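Long-range contacts in cell wall binding protein cwp8 (PDB 5J6Q), which probably anchors itself to the bacterial cell wall through its three CWB2 domains as a surface protein of Clostridium difficile: residues Asp42-Asn47 / Lys70-Asp75; Asp292-Thr297 / Ile339-Lys344; Val299-Glu304 / Leu534-Leu539. All blocks are in the same frame, centred on the assembly; numbering follows the deposited sequence.

In the fold
Interaction 1 lies apart in the N-terminal part of an elongated chain, on the opposite side of the chain's centre from the other two; its centre is about 57 Å from that of interaction 2 and 56 Å from that of interaction 3. Interactions 2 and 3 belong to the cell-wall-binding part and lie with centres 11 Å apart. They share helix 294-305: its first turn packs on strand 339-342 and holds a sulfate, probably from the crystallisation liquor, while its later turns run alongside helix 531-542. The two contacts also meet directly, I339 O lying 3.5 Å from T535 CG2, so the strand and the two helices pack against one another.

Interaction 1. Residues Asp42-Asn47 / Lys70-Asp75; sequences DIKVDN and KVTIQD
K44 and T72 form a hydrogen-bonded pair, K44 N to T72 O and T72 N to K44 O, in two strands that run antiparallel (173°). On one face the branched residues I43 and V71 meet, I43 CG2 lying 4.1 Å from V71 CG1; such residues suit a strand covered by helix 53-61, whose L56 touches V71. The other face is polar. T72 OG1 sits 3.5 Å from K44 CB, and a water lies 2.6 Å from this hydroxyl while donating to D42 O. The flexible K44 chain bends back so that NZ forms a long salt bridge with D42 of its own strand. A second water donates to Q74 OE1 and, weakly, to D42 OD2, while Q74 NE2 turns to the K175 carbonyl. Where the first strand ends, D46 grips K70 twice: its N donates to K70 O at 3.0 Å, and its OD1 accepts from K70 N at 3.1 Å, the donor standing 40° out of the carboxylate plane. Strand 41-45 lies between the parallel strands 48-49 and 68-75, which helix 53-61 connects, a split beta-alpha-beta arrangement within a mixed sheet.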
ATOM      1  N   ASP A  42      38.247   4.061  11.621  1.00 45.58           N
ATOM      2  CA  ASP A  42      38.131   2.917  12.471  1.00 40.42           C
ATOM      3  C   ASP A  42      36.910   2.166  11.847  1.00 42.36           C
ATOM      4  O   ASP A  42      35.753   2.633  11.877  1.00 40.87           O
ATOM      5  CB  ASP A  42      37.915   3.378  13.947  1.00 45.55           C
ATOM      6  CG  ASP A  42      37.605   2.196  14.827  1.00 52.79           C
ATOM      7  OD1 ASP A  42      37.661   1.085  14.325  1.00 59.59           O
ATOM      8  OD2 ASP A  42      37.285   2.394  16.047  1.00 51.80           O
ATOM      9  N   ILE A  43      37.171   1.019  11.243  1.00 35.63           N
ATOM     10  CA  ILE A  43      36.095   0.352  10.574  1.00 34.87           C
ATOM     11  C   ILE A  43      35.855  -1.088  11.082  1.00 35.33           C
ATOM     12  O   ILE A  43      36.782  -1.862  11.186  1.00 33.74           O
ATOM     13  CB  ILE A  43      36.394   0.283   9.136  1.00 35.74           C
ATOM     14  CG1 ILE A  43      36.746   1.726   8.605  1.00 31.14           C
ATOM     15  CG2 ILE A  43      35.257  -0.361   8.419  1.00 30.25           C
ATOM     16  CD1 ILE A  43      36.660   1.807   7.058  1.00 37.42           C
ATOM     17  N   LYS A  44      34.595  -1.412  11.346  1.00 34.19           N
ATOM     18  CA  LYS A  44      34.280  -2.715  11.882  1.00 35.00           C
ATOM     19  C   LYS A  44      33.098  -3.298  11.245  1.00 36.23           C
ATOM     20  O   LYS A  44      32.279  -2.620  10.650  1.00 36.79           O
ATOM     21  CB  LYS A  44      33.996  -2.566  13.392  1.00 33.06           C
ATOM     22  CG  LYS A  44      35.194  -2.186  14.156  1.00 32.96           C
ATOM     23  CD  LYS A  44      34.802  -1.315  15.303  1.00 49.04           C
ATOM     24  CE  LYS A  44      35.422  -1.756  16.569  1.00 60.67           C
ATOM     25  NZ  LYS A  44      36.386  -0.753  16.985  1.00 58.50           N
ATOM     26  N   VAL A  45      33.009  -4.630  11.388  1.00 34.65           N
ATOM     27  CA  VAL A  45      31.926  -5.438  10.892  1.00 33.13           C
ATOM     28  C   VAL A  45      31.362  -6.191  12.171  1.00 40.29           C
ATOM     29  O   VAL A  45      32.054  -7.076  12.607  1.00 36.56           O
ATOM     30  CB  VAL A  45      32.514  -6.424   9.868  1.00 40.05           C
ATOM     31  CG1 VAL A  45      31.423  -7.428   9.466  1.00 42.35           C
ATOM     32  CG2 VAL A  45      33.018  -5.626   8.615  1.00 38.63           C
ATOM     33  N   ASP A  46      30.142  -5.844  12.717  1.00 42.36           N
ATOM     34  CA  ASP A  46      29.575  -6.441  13.978  1.00 35.11           C
ATOM     35  C   ASP A  46      30.633  -6.309  14.989  1.00 31.23           C
ATOM     36  O   ASP A  46      31.095  -7.302  15.508  1.00 32.57           O
ATOM     37  CB  ASP A  46      29.215  -7.923  13.757  1.00 32.97           C
ATOM     38  CG  ASP A  46      27.945  -8.085  12.938  1.00 38.26           C
ATOM     39  OD1 ASP A  46      27.184  -7.100  12.830  1.00 40.92           O
ATOM     40  OD2 ASP A  46      27.711  -9.210  12.391  1.00 37.99           O
ATOM     41  N   ASN A  47      31.116  -5.092  15.151  1.00 32.37           N
ATOM     42  CA  ASN A  47      32.192  -4.704  16.056  1.00 37.20           C
ATOM     43  C   ASN A  47      33.485  -5.508  15.960  1.00 41.42           C
ATOM     44  O   ASN A  47      34.248  -5.592  16.936  1.00 39.49           O
ATOM     45  CB  ASN A  47      31.689  -4.663  17.530  1.00 43.08           C
ATOM     46  CG  ASN A  47      30.420  -3.853  17.633  1.00 49.92           C
ATOM     47  OD1 ASN A  47      29.309  -4.417  17.770  1.00 53.16           O
ATOM     48  ND2 ASN A  47      30.481  -2.543  17.526  1.00 48.72           N
ATOM     49  N   LYS A  70      26.261  -5.302  10.488  1.00 43.00           N
ATOM     50  CA  LYS A  70      26.425  -3.845  10.365  1.00 48.24           C
ATOM     51  C   LYS A  70      27.887  -3.483  10.147  1.00 44.24           C
ATOM     52  O   LYS A  70      28.729  -4.126  10.717  1.00 41.42           O
ATOM     53  CB  LYS A  70      26.009  -3.092  11.673  1.00 51.26           C
ATOM     54  CG  LYS A  70      24.565  -3.323  12.191  1.00 64.22           C
ATOM     55  CD  LYS A  70      24.484  -3.021  13.740  1.00 72.05           C
ATOM     56  CE  LYS A  70      23.122  -3.317  14.367  1.00 80.84           C
ATOM     57  NZ  LYS A  70      23.170  -3.260  15.876  1.00 90.71           N
ATOM     58  N   VAL A  71      28.156  -2.449   9.338  1.00 44.83           N
ATOM     59  CA  VAL A  71      29.484  -1.902   9.158  1.00 40.15           C
ATOM     60  C   VAL A  71      29.577  -0.586   9.839  1.00 39.85           C
ATOM     61  O   VAL A  71      28.820   0.311   9.518  1.00 42.53           O
ATOM     62  CB  VAL A  71      29.839  -1.697   7.701  1.00 38.57           C
ATOM     63  CG1 VAL A  71      31.292  -1.207   7.607  1.00 36.47           C
ATOM     64  CG2 VAL A  71      29.643  -2.969   6.914  1.00 31.86           C
ATOM     65  N   THR A  72      30.484  -0.432  10.776  1.00 39.52           N
ATOM     66  CA  THR A  72      30.582   0.852  11.381  1.00 40.75           C
ATOM     67  C   THR A  72      31.913   1.456  10.894  1.00 45.09           C
ATOM     68  O   THR A  72      32.961   0.768  10.791  1.00 41.28           O
ATOM     69  CB  THR A  72      30.513   0.789  12.960  1.00 44.93           C
ATOM     70  OG1 THR A  72      31.650   0.085  13.430  1.00 45.07           O
ATOM     71  CG2 THR A  72      29.187   0.157  13.470  1.00 44.30           C
ATOM     72  N   ILE A  73      31.831   2.752  10.534  1.00 46.12           N
ATOM     73  CA  ILE A  73      32.942   3.545  10.068  1.00 42.55           C
ATOM     74  C   ILE A  73      32.988   4.719  10.989  1.00 45.77           C
ATOM     75  O   ILE A  73      31.965   5.384  11.204  1.00 46.48           O
ATOM     76  CB  ILE A  73      32.785   4.093   8.582  1.00 43.94           C
ATOM     77  CG1 ILE A  73      32.576   2.995   7.618  1.00 48.10           C
ATOM     78  CG2 ILE A  73      34.022   4.965   8.224  1.00 46.21           C
ATOM     79  CD1 ILE A  73      31.087   2.762   7.359  1.00 58.04           C
ATOM     80  N   GLN A  74      34.141   5.009  11.549  1.00 51.52           N
ATOM     81  CA  GLN A  74      34.239   6.213  12.353  1.00 56.74           C
ATOM     82  C   GLN A  74      35.592   6.931  12.172  1.00 59.64           C
ATOM     83  O   GLN A  74      36.662   6.356  12.396  1.00 61.70           O
ATOM     84  CB  GLN A  74      34.027   5.928  13.818  1.00 56.27           C
ATOM     85  CG  GLN A  74      34.215   7.191  14.660  1.00 51.38           C
ATOM     86  CD  GLN A  74      33.915   6.926  16.121  1.00 60.81           C
ATOM     87  OE1 GLN A  74      34.000   5.793  16.605  1.00 61.96           O
ATOM     88  NE2 GLN A  74      33.633   8.000  16.884  1.00 66.45           N
ATOM     89  N   ASP A  75      35.530   8.182  11.756  1.00 56.42           N
ATOM     90  CA  ASP A  75      36.751   8.935  11.568  1.00 54.46           C
ATOM     91  C   ASP A  75      37.379   9.232  12.914  1.00 52.80           C
ATOM     92  O   ASP A  75      36.694   9.720  13.816  1.00 56.07           O
ATOM     93  CB  ASP A  75      36.383  10.198  10.821  1.00 55.18           C
ATOM     94  CG  ASP A  75      37.500  11.168  10.564  1.00 50.68           C
ATOM     95  OD1 ASP A  75      38.581  11.006  11.145  1.00 46.50           O
ATOM     96  OD2 ASP A  75      37.288  12.078   9.798  1.00 51.52           O
TER
HETATM   97  O   HOH W   1      34.473   2.987  15.935  1.00 48.51           O
HETATM   98  O   HOH W   2      33.751   1.560  13.924  1.00 48.91           O
HETATM   99  O   HOH W   3      30.415  -2.931  13.353  1.00 38.70           O

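Interaction 2. Residues Asp292-Thr297 / Ile339-Lys344; sequences DSRFTT and ILLSKK. With SO4 (sulfate ion), chain D.
L341 meets F295 and R294 where the first turn of helix 294-305 packs against strand 339-342, an outermost strand of a four-stranded parallel sheet; both segments lie within the first CWB2 repeat. I339 and L340 serve other parts of the core, I339 reaching P538 of helix 531-542 and L340 helix 349-359. L341 points toward the helix and carries the apolar contact. Its CB lies 3.9 Å from F295 CD2, and its carbonyl O comes to the edge of the phenyl ring, 3.8 Å from the same CD2, where the slightly positive ring hydrogens suit an oxygen. Further out, L341 CD1 reaches R294 O at 3.5 Å, its leucine chain long enough to bridge strand and helix backbones. S342 turns away, its hydroxyl involved with S346. K343 then brings its aliphatic chain across the far end of the ring at about a right angle, CE 3.8 Å from F295 CZ, lysine methylenes suiting this exposed margin. One ring face is covered from within the helix by R294 CG, 4.1 Å above its centre. S293 and T296 form a capping box that starts the helix, though the T296 N to S293 OG bond is weak. R294 CG lies between its backbone N and carbonyl carbon (chi1 65°) and the chain bends at chi3; NH2 donates to E319 O, which helps fix the group's rotation. A sulfate, also held by Q529, is gripped there: O3 accepts from R294 N (3.1 Å) and R294 NE (3.0 Å), and O1 from R294 NH1 at 3.2 Å.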
ATOM      1  N   ASP A 292      -7.057  -4.769 -14.657  1.00 44.27           N
ATOM      2  CA  ASP A 292      -6.777  -3.808 -15.725  1.00 48.25           C
ATOM      3  C   ASP A 292      -7.874  -3.805 -16.766  1.00 49.23           C
ATOM      4  O   ASP A 292      -7.881  -2.918 -17.659  1.00 50.72           O
ATOM      5  CB  ASP A 292      -5.398  -4.123 -16.382  1.00 51.73           C
ATOM      6  CG  ASP A 292      -5.251  -5.602 -16.744  1.00 59.84           C
ATOM      7  OD1 ASP A 292      -6.154  -6.144 -17.388  1.00 65.95           O
ATOM      8  OD2 ASP A 292      -4.227  -6.203 -16.388  1.00 66.62           O
ATOM      9  N   SER A 293      -8.847  -4.782 -16.698  1.00 44.13           N
ATOM     10  CA  SER A 293      -9.927  -4.710 -17.713  1.00 40.84           C
ATOM     11  C   SER A 293     -11.189  -5.372 -17.153  1.00 40.91           C
ATOM     12  O   SER A 293     -11.129  -5.909 -16.026  1.00 45.14           O
ATOM     13  CB  SER A 293      -9.486  -5.400 -19.013  1.00 43.90           C
ATOM     14  OG  SER A 293      -9.347  -6.815 -18.836  1.00 45.80           O
ATOM     15  N   ARG A 294     -12.300  -5.324 -17.861  1.00 38.05           N
ATOM     16  CA  ARG A 294     -13.544  -5.995 -17.438  1.00 41.25           C
ATOM     17  C   ARG A 294     -13.325  -7.503 -17.288  1.00 42.57           C
ATOM     18  O   ARG A 294     -13.868  -8.142 -16.345  1.00 39.27           O
ATOM     19  CB  ARG A 294     -14.681  -5.687 -18.436  1.00 43.95           C
ATOM     20  CG  ARG A 294     -14.438  -6.272 -19.854  1.00 45.07           C
ATOM     21  CD  ARG A 294     -15.450  -5.696 -20.877  1.00 51.60           C
ATOM     22  NE  ARG A 294     -15.523  -4.245 -20.793  1.00 56.59           N
ATOM     23  CZ  ARG A 294     -16.638  -3.536 -20.989  1.00 59.26           C
ATOM     24  NH1 ARG A 294     -16.619  -2.213 -20.865  1.00 57.27           N
ATOM     25  NH2 ARG A 294     -17.772  -4.142 -21.311  1.00 49.92           N
ATOM     26  N   PHE A 295     -12.498  -8.090 -18.157  1.00 41.51           N
ATOM     27  CA  PHE A 295     -12.110  -9.545 -18.014  1.00 42.68           C
ATOM     28  C   PHE A 295     -11.363  -9.827 -16.694  1.00 41.15           C
ATOM     29  O   PHE A 295     -11.716 -10.788 -16.013  1.00 40.12           O
ATOM     30  CB  PHE A 295     -11.145 -10.029 -19.186  1.00 41.90           C
ATOM     31  CG  PHE A 295     -11.785  -9.723 -20.513  1.00 43.87           C
ATOM     32  CD1 PHE A 295     -11.323  -8.674 -21.298  1.00 51.73           C
ATOM     33  CD2 PHE A 295     -12.887 -10.442 -20.952  1.00 46.68           C
ATOM     34  CE1 PHE A 295     -11.960  -8.344 -22.505  1.00 44.01           C
ATOM     35  CE2 PHE A 295     -13.526 -10.113 -22.149  1.00 57.48           C
ATOM     36  CZ  PHE A 295     -13.057  -9.054 -22.916  1.00 52.34           C
ATOM     37  N   THR A 296     -10.327  -8.985 -16.312  1.00 43.13           N
ATOM     38  CA  THR A 296      -9.582  -9.322 -15.066  1.00 40.91           C
ATOM     39  C   THR A 296     -10.395  -8.909 -13.797  1.00 42.76           C
ATOM     40  O   THR A 296     -10.309  -9.598 -12.744  1.00 40.32           O
ATOM     41  CB  THR A 296      -8.179  -8.789 -15.112  1.00 42.08           C
ATOM     42  OG1 THR A 296      -8.219  -7.417 -15.607  1.00 48.88           O
ATOM     43  CG2 THR A 296      -7.303  -9.659 -16.038  1.00 43.74           C
ATOM     44  N   THR A 297     -11.208  -7.830 -13.901  1.00 40.54           N
ATOM     45  CA  THR A 297     -12.150  -7.545 -12.787  1.00 37.78           C
ATOM     46  C   THR A 297     -13.076  -8.738 -12.635  1.00 33.07           C
ATOM     47  O   THR A 297     -13.266  -9.202 -11.493  1.00 34.32           O
ATOM     48  CB  THR A 297     -12.964  -6.293 -13.057  1.00 35.63           C
ATOM     49  OG1 THR A 297     -12.027  -5.203 -13.171  1.00 37.24           O
ATOM     50  CG2 THR A 297     -14.021  -6.024 -11.969  1.00 27.50           C
ATOM     51  N   ILE A 339     -19.834 -15.063 -13.277  1.00 45.12           N
ATOM     52  CA  ILE A 339     -20.267 -14.591 -14.527  1.00 41.94           C
ATOM     53  C   ILE A 339     -18.980 -14.173 -15.145  1.00 38.67           C
ATOM     54  O   ILE A 339     -18.290 -13.286 -14.670  1.00 43.90           O
ATOM     55  CB  ILE A 339     -21.380 -13.534 -14.518  1.00 39.73           C
ATOM     56  CG1 ILE A 339     -22.727 -14.119 -14.062  1.00 43.94           C
ATOM     57  CG2 ILE A 339     -21.493 -13.021 -15.937  1.00 36.77           C
ATOM     58  CD1 ILE A 339     -23.839 -13.030 -13.508  1.00 40.66           C
ATOM     59  N   LEU A 340     -18.580 -14.864 -16.190  1.00 36.91           N
ATOM     60  CA  LEU A 340     -17.280 -14.542 -16.759  1.00 36.71           C
ATOM     61  C   LEU A 340     -17.613 -13.996 -18.147  1.00 37.43           C
ATOM     62  O   LEU A 340     -18.746 -14.090 -18.552  1.00 38.85           O
ATOM     63  CB  LEU A 340     -16.304 -15.755 -16.820  1.00 33.62           C
ATOM     64  CG  LEU A 340     -15.809 -16.207 -15.416  1.00 41.29           C
ATOM     65  CD1 LEU A 340     -15.121 -17.629 -15.506  1.00 45.80           C
ATOM     66  CD2 LEU A 340     -14.772 -15.215 -14.847  1.00 35.66           C
ATOM     67  N   LEU A 341     -16.656 -13.467 -18.860  1.00 40.91           N
ATOM     68  CA  LEU A 341     -16.952 -12.784 -20.098  1.00 39.27           C
ATOM     69  C   LEU A 341     -16.117 -13.314 -21.253  1.00 48.40           C
ATOM     70  O   LEU A 341     -14.936 -13.602 -21.052  1.00 50.76           O
ATOM     71  CB  LEU A 341     -16.579 -11.284 -19.895  1.00 38.79           C
ATOM     72  CG  LEU A 341     -17.199 -10.563 -18.652  1.00 39.94           C
ATOM     73  CD1 LEU A 341     -16.535  -9.170 -18.429  1.00 40.96           C
ATOM     74  CD2 LEU A 341     -18.643 -10.385 -18.819  1.00 36.41           C
ATOM     75  N   SER A 342     -16.701 -13.329 -22.484  1.00 53.57           N
ATOM     76  CA  SER A 342     -15.960 -13.770 -23.642  1.00 61.95           C
ATOM     77  C   SER A 342     -16.004 -12.745 -24.761  1.00 63.01           C
ATOM     78  O   SER A 342     -16.941 -11.951 -24.838  1.00 61.24           O
ATOM     79  CB  SER A 342     -16.571 -15.057 -24.200  1.00 65.14           C
ATOM     80  OG  SER A 342     -15.659 -15.706 -25.067  1.00 64.26           O
ATOM     81  N   LYS A 343     -14.971 -12.740 -25.601  1.00 63.12           N
ATOM     82  CA  LYS A 343     -15.095 -11.918 -26.779  1.00 66.12           C
ATOM     83  C   LYS A 343     -16.036 -12.782 -27.687  1.00 67.59           C
ATOM     84  O   LYS A 343     -16.260 -13.966 -27.412  1.00 64.67           O
ATOM     85  CB  LYS A 343     -13.717 -11.696 -27.398  1.00 67.29           C
ATOM     86  CG  LYS A 343     -13.142 -10.309 -27.105  1.00 68.61           C
ATOM     87  CD  LYS A 343     -11.833 -10.385 -26.350  1.00 68.02           C
ATOM     88  CE  LYS A 343     -11.171  -9.012 -26.269  1.00 59.81           C
ATOM     89  NZ  LYS A 343      -9.706  -9.151 -26.066  1.00 58.65           N
ATOM     90  N   LYS A 344     -16.600 -12.210 -28.713  1.00 71.28           N
ATOM     91  CA  LYS A 344     -17.442 -12.963 -29.626  1.00 74.34           C
ATOM     92  C   LYS A 344     -16.567 -13.978 -30.352  1.00 74.30           C
ATOM     93  O   LYS A 344     -16.928 -15.137 -30.448  1.00 71.52           O
ATOM     94  CB  LYS A 344     -18.095 -12.037 -30.679  1.00 82.00           C
ATOM     95  CG  LYS A 344     -18.773 -12.827 -31.804  1.00 94.47           C
ATOM     96  CD  LYS A 344     -19.367 -11.925 -32.880  1.00106.76           C
ATOM     97  CE  LYS A 344     -20.011 -12.760 -33.965  1.00114.79           C
ATOM     98  NZ  LYS A 344     -20.574 -11.922 -35.061  1.00120.56           N
TER
HETATM   99  S   SO4 D 703     -12.613  -2.157 -19.963  1.00 79.78           S
HETATM  100  O1  SO4 D 703     -13.605  -1.307 -20.688  1.00 80.52           O
HETATM  101  O2  SO4 D 703     -11.335  -1.764 -20.219  1.00 79.58           O
HETATM  102  O3  SO4 D 703     -12.704  -3.499 -20.343  1.00 80.12           O
HETATM  103  O4  SO4 D 703     -12.877  -2.055 -18.463  1.00 82.33           O

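Interaction 3. Residues Val299-Glu304 / Leu534-Leu539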
ATOM      1  N   VAL A 299     -12.588 -11.931 -13.239  1.00 39.77           N
ATOM      2  CA  VAL A 299     -11.837 -12.968 -12.501  1.00 41.89           C
ATOM      3  C   VAL A 299     -11.718 -12.628 -11.012  1.00 44.89           C
ATOM      4  O   VAL A 299     -11.872 -13.517 -10.141  1.00 43.29           O
ATOM      5  CB  VAL A 299     -10.417 -13.147 -13.109  1.00 45.92           C
ATOM      6  CG1 VAL A 299      -9.651 -14.215 -12.327  1.00 40.48           C
ATOM      7  CG2 VAL A 299     -10.489 -13.519 -14.631  1.00 36.57           C
ATOM      8  N   GLU A 300     -11.406 -11.340 -10.672  1.00 45.58           N
ATOM      9  CA  GLU A 300     -11.299 -10.984  -9.242  1.00 44.06           C
ATOM     10  C   GLU A 300     -12.624 -11.162  -8.503  1.00 41.58           C
ATOM     11  O   GLU A 300     -12.576 -11.540  -7.315  1.00 39.45           O
ATOM     12  CB  GLU A 300     -10.748  -9.548  -8.986  1.00 44.48           C
ATOM     13  CG  GLU A 300      -9.319  -9.361  -9.510  1.00 48.37           C
ATOM     14  CD  GLU A 300      -8.334 -10.396  -8.887  1.00 56.01           C
ATOM     15  OE1 GLU A 300      -8.257 -10.459  -7.677  1.00 57.61           O
ATOM     16  OE2 GLU A 300      -7.673 -11.138  -9.624  1.00 61.45           O
ATOM     17  N   VAL A 301     -13.786 -10.909  -9.146  1.00 35.03           N
ATOM     18  CA  VAL A 301     -15.063 -11.219  -8.476  1.00 36.71           C
ATOM     19  C   VAL A 301     -15.127 -12.761  -8.291  1.00 41.21           C
ATOM     20  O   VAL A 301     -15.479 -13.238  -7.203  1.00 36.48           O
ATOM     21  CB  VAL A 301     -16.332 -10.750  -9.243  1.00 37.63           C
ATOM     22  CG1 VAL A 301     -17.634 -11.336  -8.651  1.00 29.23           C
ATOM     23  CG2 VAL A 301     -16.385  -9.221  -9.194  1.00 38.06           C
ATOM     24  N   SER A 302     -14.773 -13.512  -9.331  1.00 40.11           N
ATOM     25  CA  SER A 302     -14.814 -14.979  -9.244  1.00 44.88           C
ATOM     26  C   SER A 302     -13.896 -15.467  -8.104  1.00 44.89           C
ATOM     27  O   SER A 302     -14.313 -16.316  -7.301  1.00 42.54           O
ATOM     28  CB  SER A 302     -14.426 -15.624 -10.567  1.00 43.22           C
ATOM     29  OG  SER A 302     -14.765 -16.998 -10.542  1.00 47.11           O
ATOM     30  N   LYS A 303     -12.678 -14.911  -7.986  1.00 44.87           N
ATOM     31  CA  LYS A 303     -11.861 -15.342  -6.845  1.00 44.29           C
ATOM     32  C   LYS A 303     -12.505 -15.034  -5.497  1.00 46.60           C
ATOM     33  O   LYS A 303     -12.307 -15.789  -4.544  1.00 43.97           O
ATOM     34  CB  LYS A 303     -10.496 -14.725  -6.917  1.00 42.32           C
ATOM     35  CG  LYS A 303      -9.738 -15.374  -8.108  1.00 41.33           C
ATOM     36  CD  LYS A 303      -8.681 -14.371  -8.514  1.00 59.39           C
ATOM     37  CE  LYS A 303      -7.678 -14.918  -9.507  1.00 68.28           C
ATOM     38  NZ  LYS A 303      -6.377 -14.237  -9.293  1.00 68.75           N
ATOM     39  N   GLU A 304     -13.323 -13.964  -5.419  1.00 40.97           N
ATOM     40  CA  GLU A 304     -13.935 -13.654  -4.170  1.00 41.26           C
ATOM     41  C   GLU A 304     -15.039 -14.629  -3.899  1.00 43.16           C
ATOM     42  O   GLU A 304     -15.219 -15.046  -2.757  1.00 43.25           O
ATOM     43  CB  GLU A 304     -14.467 -12.214  -4.156  1.00 38.89           C
ATOM     44  CG  GLU A 304     -14.907 -11.799  -2.779  1.00 48.53           C
ATOM     45  CD  GLU A 304     -13.736 -11.686  -1.782  1.00 58.12           C
ATOM     46  OE1 GLU A 304     -12.578 -11.333  -2.208  1.00 57.67           O
ATOM     47  OE2 GLU A 304     -14.004 -11.931  -0.590  1.00 51.79           O
ATOM     48  N   LEU A 534     -22.722  -6.001 -13.262  1.00 34.29           N
ATOM     49  CA  LEU A 534     -23.319  -7.276 -13.564  1.00 32.71           C
ATOM     50  C   LEU A 534     -22.391  -8.459 -13.128  1.00 35.36           C
ATOM     51  O   LEU A 534     -22.922  -9.406 -12.596  1.00 34.21           O
ATOM     52  CB  LEU A 534     -23.800  -7.301 -15.048  1.00 35.15           C
ATOM     53  CG  LEU A 534     -22.791  -7.693 -16.031  1.00 48.92           C
ATOM     54  CD1 LEU A 534     -22.771  -9.260 -16.158  1.00 42.46           C
ATOM     55  CD2 LEU A 534     -23.097  -6.998 -17.339  1.00 51.72           C
ATOM     56  N   THR A 535     -21.040  -8.410 -13.244  1.00 38.28           N
ATOM     57  CA  THR A 535     -20.298  -9.593 -12.721  1.00 33.95           C
ATOM     58  C   THR A 535     -20.364  -9.657 -11.186  1.00 34.05           C
ATOM     59  O   THR A 535     -20.354 -10.763 -10.643  1.00 31.06           O
ATOM     60  CB  THR A 535     -18.823  -9.603 -13.133  1.00 31.71           C
ATOM     61  OG1 THR A 535     -18.174  -8.411 -12.761  1.00 34.24           O
ATOM     62  CG2 THR A 535     -18.647  -9.809 -14.639  1.00 36.16           C
ATOM     63  N   ALA A 536     -20.495  -8.477 -10.479  1.00 32.74           N
ATOM     64  CA  ALA A 536     -20.603  -8.544  -9.034  1.00 31.16           C
ATOM     65  C   ALA A 536     -22.025  -8.763  -8.443  1.00 31.40           C
ATOM     66  O   ALA A 536     -22.132  -9.049  -7.216  1.00 32.65           O
ATOM     67  CB  ALA A 536     -20.006  -7.283  -8.394  1.00 30.74           C
ATOM     68  N   ALA A 537     -23.071  -8.672  -9.185  1.00 32.28           N
ATOM     69  CA  ALA A 537     -24.356  -8.804  -8.526  1.00 29.80           C
ATOM     70  C   ALA A 537     -24.514 -10.206  -7.735  1.00 31.03           C
ATOM     71  O   ALA A 537     -25.084 -10.124  -6.687  1.00 30.06           O
ATOM     72  CB  ALA A 537     -25.482  -8.628  -9.529  1.00 26.26           C
ATOM     73  N   PRO A 538     -24.085 -11.439  -8.200  1.00 32.24           N
ATOM     74  CA  PRO A 538     -24.274 -12.684  -7.376  1.00 36.02           C
ATOM     75  C   PRO A 538     -23.454 -12.578  -6.144  1.00 38.47           C
ATOM     76  O   PRO A 538     -23.777 -13.177  -5.101  1.00 44.23           O
ATOM     77  CB  PRO A 538     -23.805 -13.835  -8.315  1.00 36.81           C
ATOM     78  CG  PRO A 538     -23.307 -13.072  -9.653  1.00 36.55           C
ATOM     79  CD  PRO A 538     -23.955 -11.755  -9.633  1.00 36.28           C
ATOM     80  N   LEU A 539     -22.298 -11.817  -6.241  1.00 38.38           N
ATOM     81  CA  LEU A 539     -21.479 -11.636  -5.081  1.00 36.10           C
ATOM     82  C   LEU A 539     -22.227 -10.753  -4.066  1.00 37.86           C
ATOM     83  O   LEU A 539     -22.352 -11.135  -2.861  1.00 33.72           O
ATOM     84  CB  LEU A 539     -20.123 -11.086  -5.497  1.00 39.11           C
ATOM     85  CG  LEU A 539     -19.357 -10.470  -4.335  1.00 37.84           C
ATOM     86  CD1 LEU A 539     -18.896 -11.565  -3.393  1.00 26.00           C
ATOM     87  CD2 LEU A 539     -18.109  -9.786  -4.816  1.00 24.03           C
TER
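Two helices pack side by side and nearly parallel here: the axes of segments 299-304 and 534-539 approach to 9.4 Å at 7°, with V301 set against T535, A536 and L539. V301 is the residue that carries the contact: with CG1 anti to its backbone N (chi1 169°), that methyl lies 3.4 Å from T535 O and 4.0 Å from L539 CB, while CG2 turns to A536 CB at 4.2 Å. The small alanine lets the backbones come close, V301 CA and A536 CA being 6.2 Å apart. T535 O lies at a kink: the N of L539, its usual helical donor, makes no bond to the turn before, and P538 next to it has no N-H. Segment 299-304 belongs to the first CWB2 repeat and 534-539 to the third, so this apolar seam joins two repeats far apart in sequence. T535 hides its hydroxyl by bonding it to D532 O within its own helix, which suits a polar residue in a buried seam. At the margin, E304 CG lies 4.0 Å from L539 CD1; the glutamate chain bends at chi2 (67°), carrying its carboxylate away from the leucine, and the side chain lies about 3 Å from another sulfate, probably from the crystallisation liquor.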